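PDB 6JIF: branched-chain-amino-acid aminotransferase from Pseudomonas sp. UW4, which catalyses the reversible transfer of the amino group between branched-chain amino acids and 2-oxoglutarate, using pyridoxal-5'-phosphate as cofactor. Local coordinates for residues P232-F246 and P258-L270. Residues are numbered along the deposited sequence; the frame is centred on the assembly and turned at random.
With PLP (pyridoxal-5'-phosphate), chain D.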
ATOM      1  N   PRO B 232       5.981 -12.494  -9.582  1.00 14.26           N
ATOM      2  CA  PRO B 232       6.784 -12.348  -8.384  1.00 14.76           C
ATOM      3  C   PRO B 232       7.328 -13.677  -7.872  1.00 15.90           C
ATOM      4  O   PRO B 232       8.366 -13.682  -7.197  1.00 17.81           O
ATOM      5  CB  PRO B 232       5.798 -11.686  -7.394  1.00 14.56           C
ATOM      6  CG  PRO B 232       4.411 -12.021  -7.936  1.00 17.30           C
ATOM      7  CD  PRO B 232       4.642 -11.910  -9.439  1.00 13.49           C
ATOM      8  N   MET B 233       6.702 -14.827  -8.215  1.00 14.27           N
ATOM      9  CA  MET B 233       7.210 -16.107  -7.694  1.00 16.31           C
ATOM     10  C   MET B 233       8.496 -16.536  -8.396  1.00 20.02           C
ATOM     11  O   MET B 233       9.406 -17.074  -7.759  1.00 19.40           O
ATOM     12  CB  MET B 233       6.139 -17.176  -7.843  1.00 15.83           C
ATOM     13  CG  MET B 233       6.501 -18.455  -7.089  1.00 19.39           C
ATOM     14  SD  MET B 233       5.110 -19.495  -6.712  1.00 23.95           S
ATOM     15  CE  MET B 233       4.449 -18.715  -5.202  1.00 21.00           C
ATOM     16  N   THR B 234       8.600 -16.318  -9.727  1.00 20.68           N
ATOM     17  CA  THR B 234       9.725 -16.882 -10.491  1.00 19.07           C
ATOM     18  C   THR B 234      10.491 -15.894 -11.340  1.00 14.90           C
ATOM     19  O   THR B 234      11.589 -16.242 -11.809  1.00 15.31           O
ATOM     20  CB  THR B 234       9.271 -18.043 -11.416  1.00 19.62           C
ATOM     21  OG1 THR B 234       8.462 -17.558 -12.485  1.00 18.61           O
ATOM     22  CG2 THR B 234       8.451 -19.067 -10.642  1.00 22.92           C
ATOM     23  N   HIS B 235       9.938 -14.720 -11.624  1.00 14.02           N
ATOM     24  CA  HIS B 235      10.581 -13.753 -12.506  1.00 13.49           C
ATOM     25  C   HIS B 235      10.952 -14.423 -13.818  1.00 15.05           C
ATOM     26  O   HIS B 235      12.005 -14.169 -14.420  1.00 15.89           O
ATOM     27  CB  HIS B 235      11.780 -13.092 -11.850  1.00 17.70           C
ATOM     28  CG  HIS B 235      11.367 -12.016 -10.904  1.00 17.60           C
ATOM     29  ND1 HIS B 235      11.749 -10.705 -11.048  1.00 22.42           N
ATOM     30  CD2 HIS B 235      10.584 -12.058  -9.798  1.00 20.37           C
ATOM     31  CE1 HIS B 235      11.192  -9.971 -10.094  1.00 18.95           C
ATOM     32  NE2 HIS B 235      10.507 -10.770  -9.306  1.00 20.00           N
ATOM     33  N   THR B 236       9.996 -15.182 -14.338  1.00 14.67           N
ATOM     34  CA  THR B 236      10.147 -15.718 -15.689  1.00 17.66           C
ATOM     35  C   THR B 236       9.110 -15.221 -16.686  1.00 13.84           C
ATOM     36  O   THR B 236       9.270 -15.488 -17.884  1.00 15.73           O
ATOM     37  CB  THR B 236      10.121 -17.257 -15.663  1.00 15.36           C
ATOM     38  OG1 THR B 236       8.878 -17.732 -15.134  1.00 15.54           O
ATOM     39  CG2 THR B 236      11.313 -17.766 -14.863  1.00 19.53           C
ATOM     40  N   LYS B 237       8.067 -14.525 -16.235  1.00 13.34           N
ATOM     41  CA  LYS B 237       6.924 -14.170 -17.086  1.00 13.74           C
ATOM     42  C   LYS B 237       6.568 -12.699 -16.915  1.00 12.39           C
ATOM     43  O   LYS B 237       6.559 -12.191 -15.799  1.00 15.95           O
ATOM     44  CB  LYS B 237       5.696 -15.065 -16.718  1.00 17.18           C
ATOM     45  CG  LYS B 237       5.856 -16.518 -17.105  1.00 14.49           C
ATOM     46  CD  LYS B 237       4.816 -17.441 -16.397  1.00 18.55           C
ATOM     47  CE  LYS B 237       5.056 -17.489 -14.907  1.00 21.39           C
ATOM     48  NZ  LYS B 237       4.355 -18.648 -14.198  1.00 22.64           N
ATOM     49  N   ILE B 238       6.272 -12.003 -18.017  1.00 14.33           N
ATOM     50  CA  ILE B 238       5.861 -10.599 -17.922  1.00 15.48           C
ATOM     51  C   ILE B 238       4.491 -10.484 -17.278  1.00 14.22           C
ATOM     52  O   ILE B 238       3.565 -11.226 -17.614  1.00 16.65           O
ATOM     53  CB  ILE B 238       5.827  -9.977 -19.327  1.00 16.27           C
ATOM     54  CG1 ILE B 238       7.251  -9.951 -19.876  1.00 13.32           C
ATOM     55  CG2 ILE B 238       5.216  -8.543 -19.316  1.00 14.06           C
ATOM     56  CD1 ILE B 238       7.347  -9.503 -21.338  1.00 12.35           C
ATOM     57  N   GLU B 239       4.348  -9.524 -16.374  1.00 12.89           N
ATOM     58  CA  GLU B 239       3.058  -9.215 -15.762  1.00 15.08           C
ATOM     59  C   GLU B 239       2.554  -7.817 -16.071  1.00 17.74           C
ATOM     60  O   GLU B 239       1.397  -7.672 -16.455  1.00 19.89           O
ATOM     61  CB  GLU B 239       3.139  -9.407 -14.263  1.00 15.91           C
ATOM     62  CG  GLU B 239       3.410 -10.845 -13.892  1.00 23.51           C
ATOM     63  CD  GLU B 239       2.517 -11.316 -12.740  1.00 25.55           C
ATOM     64  OE1 GLU B 239       2.134 -10.456 -11.904  1.00 23.85           O
ATOM     65  OE2 GLU B 239       2.206 -12.543 -12.701  1.00 23.35           O
ATOM     66  N   GLU B 240       3.390  -6.775 -15.919  1.00 13.83           N
ATOM     67  CA  GLU B 240       2.895  -5.410 -16.075  1.00 16.78           C
ATOM     68  C   GLU B 240       3.992  -4.529 -16.633  1.00 14.71           C
ATOM     69  O   GLU B 240       5.174  -4.730 -16.352  1.00 14.05           O
ATOM     70  CB  GLU B 240       2.424  -4.741 -14.763  1.00 20.44           C
ATOM     71  CG  GLU B 240       1.309  -5.460 -14.026  1.00 27.44           C
ATOM     72  CD  GLU B 240      -0.052  -5.139 -14.586  1.00 33.86           C
ATOM     73  OE1 GLU B 240      -0.137  -4.416 -15.618  1.00 35.78           O
ATOM     74  OE2 GLU B 240      -1.041  -5.582 -13.976  1.00 36.43           O
ATOM     75  N   VAL B 241       3.576  -3.481 -17.350  1.00 11.44           N
ATOM     76  CA  VAL B 241       4.534  -2.510 -17.920  1.00 11.53           C
ATOM     77  C   VAL B 241       4.262  -1.211 -17.182  1.00 18.05           C
ATOM     78  O   VAL B 241       3.279  -0.522 -17.497  1.00 20.21           O
ATOM     79  CB  VAL B 241       4.351  -2.352 -19.432  1.00 16.51           C
ATOM     80  CG1 VAL B 241       5.345  -1.301 -20.045  1.00 18.21           C
ATOM     81  CG2 VAL B 241       4.480  -3.696 -20.144  1.00 15.74           C
ATOM     82  N   GLY B 242       5.059  -0.904 -16.169  1.00 15.65           N
ATOM     83  CA  GLY B 242       4.792   0.283 -15.359  1.00 17.35           C
ATOM     84  C   GLY B 242       3.423   0.109 -14.699  1.00 24.21           C
ATOM     85  O   GLY B 242       3.173  -0.920 -14.051  1.00 27.15           O
ATOM     86  N   SER B 243       2.475   1.037 -14.957  1.00 18.74           N
ATOM     87  CA  SER B 243       1.108   0.880 -14.477  1.00 21.76           C
ATOM     88  C   SER B 243       0.166   0.611 -15.641  1.00 23.55           C
ATOM     89  O   SER B 243      -0.959   1.130 -15.695  1.00 26.28           O
ATOM     90  CB  SER B 243       0.684   2.104 -13.662  1.00 24.49           C
ATOM     91  OG  SER B 243       1.749   2.493 -12.778  1.00 33.27           O
ATOM     92  N   ALA B 244       0.620  -0.203 -16.599  1.00 17.82           N
ATOM     93  CA  ALA B 244      -0.187  -0.517 -17.774  1.00 16.14           C
ATOM     94  C   ALA B 244      -0.086  -2.010 -18.057  1.00 16.24           C
ATOM     95  O   ALA B 244       0.845  -2.671 -17.610  1.00 22.02           O
ATOM     96  CB  ALA B 244       0.279   0.263 -19.021  1.00 11.46           C
ATOM     97  N   ASN B 245      -1.059  -2.550 -18.796  1.00 15.35           N
ATOM     98  CA  ASN B 245      -0.949  -3.959 -19.151  1.00 13.92           C
ATOM     99  C   ASN B 245      -0.053  -4.135 -20.368  1.00 14.79           C
ATOM    100  O   ASN B 245       0.099  -3.211 -21.183  1.00 14.96           O
ATOM    101  CB  ASN B 245      -2.303  -4.559 -19.455  1.00 11.42           C
ATOM    102  CG  ASN B 245      -3.162  -4.657 -18.211  1.00 16.92           C
ATOM    103  OD1 ASN B 245      -4.233  -4.078 -18.147  1.00 14.96           O
ATOM    104  ND2 ASN B 245      -2.639  -5.314 -17.198  1.00 13.82           N
ATOM    105  N   PHE B 246       0.559  -5.329 -20.481  1.00 12.71           N
ATOM    106  CA  PHE B 246       1.404  -5.674 -21.631  1.00 14.33           C
ATOM    107  C   PHE B 246       0.557  -6.367 -22.692  1.00 14.68           C
ATOM    108  O   PHE B 246      -0.342  -7.135 -22.372  1.00 15.65           O
ATOM    109  CB  PHE B 246       2.535  -6.621 -21.204  1.00 11.72           C
ATOM    110  CG  PHE B 246       3.393  -7.116 -22.340  1.00 13.10           C
ATOM    111  CD1 PHE B 246       4.492  -6.365 -22.777  1.00 15.67           C
ATOM    112  CD2 PHE B 246       3.134  -8.330 -22.964  1.00 13.74           C
ATOM    113  CE1 PHE B 246       5.304  -6.791 -23.840  1.00 16.93           C
ATOM    114  CE2 PHE B 246       3.982  -8.792 -24.019  1.00 13.99           C
ATOM    115  CZ  PHE B 246       5.034  -8.012 -24.463  1.00 15.20           C
ATOM    116  N   PRO B 258      -0.702 -11.154 -20.708  1.00 13.55           N
ATOM    117  CA  PRO B 258      -0.537 -12.001 -19.516  1.00 13.24           C
ATOM    118  C   PRO B 258      -1.815 -12.260 -18.750  1.00 15.28           C
ATOM    119  O   PRO B 258      -2.706 -11.417 -18.676  1.00 16.82           O
ATOM    120  CB  PRO B 258       0.451 -11.201 -18.633  1.00 14.64           C
ATOM    121  CG  PRO B 258       1.324 -10.430 -19.678  1.00 13.34           C
ATOM    122  CD  PRO B 258       0.249 -10.029 -20.709  1.00 16.13           C
ATOM    123  N   ASN B 259      -1.868 -13.451 -18.153  1.00 13.27           N
ATOM    124  CA  ASN B 259      -2.971 -13.866 -17.296  1.00 16.53           C
ATOM    125  C   ASN B 259      -2.343 -14.458 -16.047  1.00 18.49           C
ATOM    126  O   ASN B 259      -1.536 -15.384 -16.149  1.00 19.71           O
ATOM    127  CB  ASN B 259      -3.818 -14.902 -18.039  1.00 19.24           C
ATOM    128  CG  ASN B 259      -5.013 -15.359 -17.249  1.00 31.55           C
ATOM    129  OD1 ASN B 259      -5.473 -14.670 -16.371  1.00 35.89           O
ATOM    130  ND2 ASN B 259      -5.545 -16.500 -17.610  1.00 43.69           N
ATOM    131  N   SER B 260      -2.638 -13.891 -14.891  1.00 15.48           N
ATOM    132  CA  SER B 260      -2.153 -14.464 -13.637  1.00 16.56           C
ATOM    133  C   SER B 260      -2.931 -13.815 -12.505  1.00 19.31           C
ATOM    134  O   SER B 260      -3.518 -12.734 -12.696  1.00 19.78           O
ATOM    135  CB  SER B 260      -0.653 -14.215 -13.455  1.00 23.70           C
ATOM    136  OG  SER B 260      -0.406 -13.110 -12.604  1.00 25.56           O
ATOM    137  N   PRO B 261      -2.932 -14.430 -11.327  1.00 16.72           N
ATOM    138  CA  PRO B 261      -3.698 -13.842 -10.208  1.00 19.99           C
ATOM    139  C   PRO B 261      -3.194 -12.472  -9.759  1.00 21.83           C
ATOM    140  O   PRO B 261      -3.967 -11.759  -9.097  1.00 18.85           O
ATOM    141  CB  PRO B 261      -3.549 -14.882  -9.087  1.00 22.47           C
ATOM    142  CG  PRO B 261      -3.228 -16.214  -9.803  1.00 24.34           C
ATOM    143  CD  PRO B 261      -2.435 -15.781 -11.045  1.00 21.65           C
ATOM    144  N   SER B 262      -1.962 -12.066 -10.124  1.00 19.21           N
ATOM    145  CA  SER B 262      -1.402 -10.789  -9.666  1.00 15.02           C
ATOM    146  C   SER B 262      -1.415  -9.688 -10.725  1.00 15.01           C
ATOM    147  O   SER B 262      -1.120  -8.539 -10.382  1.00 17.83           O
ATOM    148  CB  SER B 262       0.013 -10.985  -9.124  1.00 16.58           C
ATOM    149  OG  SER B 262       0.827 -11.638 -10.099  1.00 19.56           O
ATOM    150  N   VAL B 263      -1.826  -9.982 -11.957  1.00 16.38           N
ATOM    151  CA  VAL B 263      -2.013  -8.945 -12.983  1.00 15.95           C
ATOM    152  C   VAL B 263      -3.262  -8.107 -12.704  1.00 18.79           C
ATOM    153  O   VAL B 263      -4.352  -8.626 -12.441  1.00 17.01           O
ATOM    154  CB  VAL B 263      -2.090  -9.608 -14.373  1.00 12.71           C
ATOM    155  CG1 VAL B 263      -2.425  -8.602 -15.485  1.00 14.33           C
ATOM    156  CG2 VAL B 263      -0.783 -10.312 -14.730  1.00 24.53           C
ATOM    157  N   LEU B 264      -3.140  -6.801 -12.869  1.00 16.96           N
ATOM    158  CA  LEU B 264      -4.290  -5.905 -12.744  1.00 20.71           C
ATOM    159  C   LEU B 264      -5.195  -6.037 -13.964  1.00 16.97           C
ATOM    160  O   LEU B 264      -4.733  -5.836 -15.098  1.00 14.88           O
ATOM    161  CB  LEU B 264      -3.794  -4.463 -12.591  1.00 19.82           C
ATOM    162  CG  LEU B 264      -4.754  -3.378 -12.078  1.00 19.12           C
ATOM    163  CD1 LEU B 264      -5.765  -3.047 -13.113  1.00 18.58           C
ATOM    164  CD2 LEU B 264      -5.495  -3.700 -10.791  1.00 19.84           C
ATOM    165  N   PRO B 265      -6.466  -6.399 -13.800  1.00 13.78           N
ATOM    166  CA  PRO B 265      -7.318  -6.612 -14.975  1.00 17.33           C
ATOM    167  C   PRO B 265      -7.782  -5.295 -15.582  1.00 14.72           C
ATOM    168  O   PRO B 265      -8.737  -4.697 -15.097  1.00 14.45           O
ATOM    169  CB  PRO B 265      -8.512  -7.419 -14.424  1.00 19.41           C
ATOM    170  CG  PRO B 265      -8.427  -7.231 -12.948  1.00 20.60           C
ATOM    171  CD  PRO B 265      -7.046  -6.955 -12.564  1.00 18.14           C
ATOM    172  N   GLY B 266      -7.049  -4.793 -16.574  1.00 13.64           N
ATOM    173  CA  GLY B 266      -7.313  -3.456 -17.065  1.00 17.27           C
ATOM    174  C   GLY B 266      -8.529  -3.406 -17.961  1.00 16.09           C
ATOM    175  O   GLY B 266      -8.856  -4.379 -18.648  1.00 13.78           O
ATOM    176  N   ILE B 267      -9.203  -2.253 -17.933  1.00 14.01           N
ATOM    177  CA  ILE B 267     -10.365  -2.020 -18.816  1.00 13.50           C
ATOM    178  C   ILE B 267      -9.928  -1.720 -20.261  1.00 15.70           C
ATOM    179  O   ILE B 267     -10.585  -2.137 -21.212  1.00 13.88           O
ATOM    180  CB  ILE B 267     -11.207  -0.877 -18.227  1.00 15.35           C
ATOM    181  CG1 ILE B 267     -11.754  -1.313 -16.834  1.00 20.54           C
ATOM    182  CG2 ILE B 267     -12.421  -0.506 -19.121  1.00 14.33           C
ATOM    183  CD1 ILE B 267     -12.217  -0.132 -16.006  1.00 23.88           C
ATOM    184  N   THR B 268      -8.808  -1.022 -20.444  1.00 16.86           N
ATOM    185  CA  THR B 268      -8.291  -0.857 -21.801  1.00 15.50           C
ATOM    186  C   THR B 268      -7.937  -2.202 -22.382  1.00 15.06           C
ATOM    187  O   THR B 268      -8.316  -2.505 -23.513  1.00 13.28           O
ATOM    188  CB  THR B 268      -7.097   0.090 -21.799  1.00 13.40           C
ATOM    189  OG1 THR B 268      -7.406   1.236 -20.980  1.00 15.32           O
ATOM    190  CG2 THR B 268      -6.694   0.534 -23.267  1.00 15.68           C
ATOM    191  N   ARG B 269      -7.280  -3.066 -21.598  1.00 16.24           N
ATOM    192  CA  ARG B 269      -6.971  -4.405 -22.084  1.00 16.18           C
ATOM    193  C   ARG B 269      -8.227  -5.175 -22.473  1.00 15.97           C
ATOM    194  O   ARG B 269      -8.273  -5.832 -23.518  1.00 15.55           O
ATOM    195  CB  ARG B 269      -6.190  -5.178 -21.010  1.00 13.42           C
ATOM    196  CG  ARG B 269      -5.931  -6.616 -21.406  1.00 16.53           C
ATOM    197  CD  ARG B 269      -5.310  -7.384 -20.196  1.00 19.19           C
ATOM    198  NE  ARG B 269      -6.350  -7.887 -19.310  1.00 22.39           N
ATOM    199  CZ  ARG B 269      -6.131  -8.509 -18.153  1.00 28.29           C
ATOM    200  NH1 ARG B 269      -4.890  -8.713 -17.707  1.00 23.49           N
ATOM    201  NH2 ARG B 269      -7.153  -8.944 -17.430  1.00 28.26           N
ATOM    202  N   LEU B 270      -9.241  -5.151 -21.609  1.00 12.91           N
ATOM    203  CA  LEU B 270     -10.499  -5.814 -21.917  1.00 14.08           C
ATOM    204  C   LEU B 270     -11.119  -5.267 -23.197  1.00 17.64           C
ATOM    205  O   LEU B 270     -11.655  -6.026 -24.014  1.00 15.59           O
ATOM    206  CB  LEU B 270     -11.454  -5.621 -20.742  1.00 14.08           C
ATOM    207  CG  LEU B 270     -12.834  -6.253 -20.938  1.00 19.48           C
ATOM    208  CD1 LEU B 270     -12.656  -7.758 -20.849  1.00 20.17           C
ATOM    209  CD2 LEU B 270     -13.839  -5.791 -19.840  1.00 23.39           C
TER
HETATM  210  N1  PLP D 401      -1.812  -2.246 -14.949  1.00 18.12           N
HETATM  211  C2  PLP D 401      -1.731  -1.702 -13.703  1.00 21.86           C
HETATM  212  C2A PLP D 401      -0.689  -2.261 -12.787  1.00 21.89           C
HETATM  213  C3  PLP D 401      -2.629  -0.712 -13.298  1.00 26.89           C
HETATM  214  O3  PLP D 401      -2.565  -0.219 -12.021  1.00 27.39           O
HETATM  215  C4  PLP D 401      -3.603  -0.233 -14.213  1.00 26.24           C
HETATM  216  C4A PLP D 401      -4.721   0.690 -13.763  1.00 21.50           C
HETATM  217  C5  PLP D 401      -3.623  -0.817 -15.494  1.00 21.81           C
HETATM  218  C6  PLP D 401      -2.747  -1.809 -15.817  1.00 23.87           C
HETATM  219  C5A PLP D 401      -4.527  -0.387 -16.606  1.00 22.42           C
HETATM  220  O4P PLP D 401      -5.849  -0.429 -16.221  1.00 20.87           O
HETATM  221  P   PLP D 401      -6.917   0.389 -17.077  1.00 18.33           P
HETATM  222  O1P PLP D 401      -6.828  -0.020 -18.528  1.00 17.61           O
HETATM  223  O2P PLP D 401      -8.240  -0.084 -16.457  1.00 15.20           O
HETATM  224  O3P PLP D 401      -6.689   1.894 -16.967  1.00 20.47           O
HETATM  225  O   HOH W   1      -5.456  -2.117 -19.612  1.00 14.51           O
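The pyridoxal-5'-phosphate site of this class IV aminotransferase is built here from two directions, joined where L264 N donates to E240 OE2 over 2.7 Å: E240, at a classic beta bulge with E239, meets the ring nitrogen, while the N-terminus of helix 267-278 holds the phosphate. E240 OE1 lies 2.8 Å from PLP N1, a carboxylate placement likely to favour a protonated pyridine. The second oxygen of E240 is gripped by L264 N nearly along the C-O axis, which restrains rotation of the carboxylate. L264 in turn lays CG and CD1 against the pyridine ring, with CG 3.6 Å from PLP C3. N245 ties down the same residue, its ND2 giving L264 O a hydrogen bond of 3.0 Å in the carbonyl plane. A water that accepts a hydrogen bond from R269 N lies within hydrogen-bonding distance of both N245 OD1 and PLP O1P, which puts this amide in the second shell of the phosphate. At the helix start, I267 N donates to O2P and T268 N and OG1 to O1P. In the other bulge residue, a turn about CB-CG (chi2 -135°) brings the carboxylate of E239 to two serine hydroxyls: S262 OG binds the syn lone pair of OE1 at 2.5 Å, whereas S260 OG meets OE2 from above the carboxylate plane at 2.7 Å. Were E239 an alanine, the hydroxyls of S260 and S262 would probably lose their shared acceptor, and the turn from S260 to V263 would be less firmly held to the strand. Farther along, P258 CG packs 3.1 Å from I238 O, and its CD sits at the edge of the F246 ring. The bulge pairs with Y229 of strand 227-230, strand 297-304 packs on N245 and T268 through C303, and helix 96-109 touches L264 and I267.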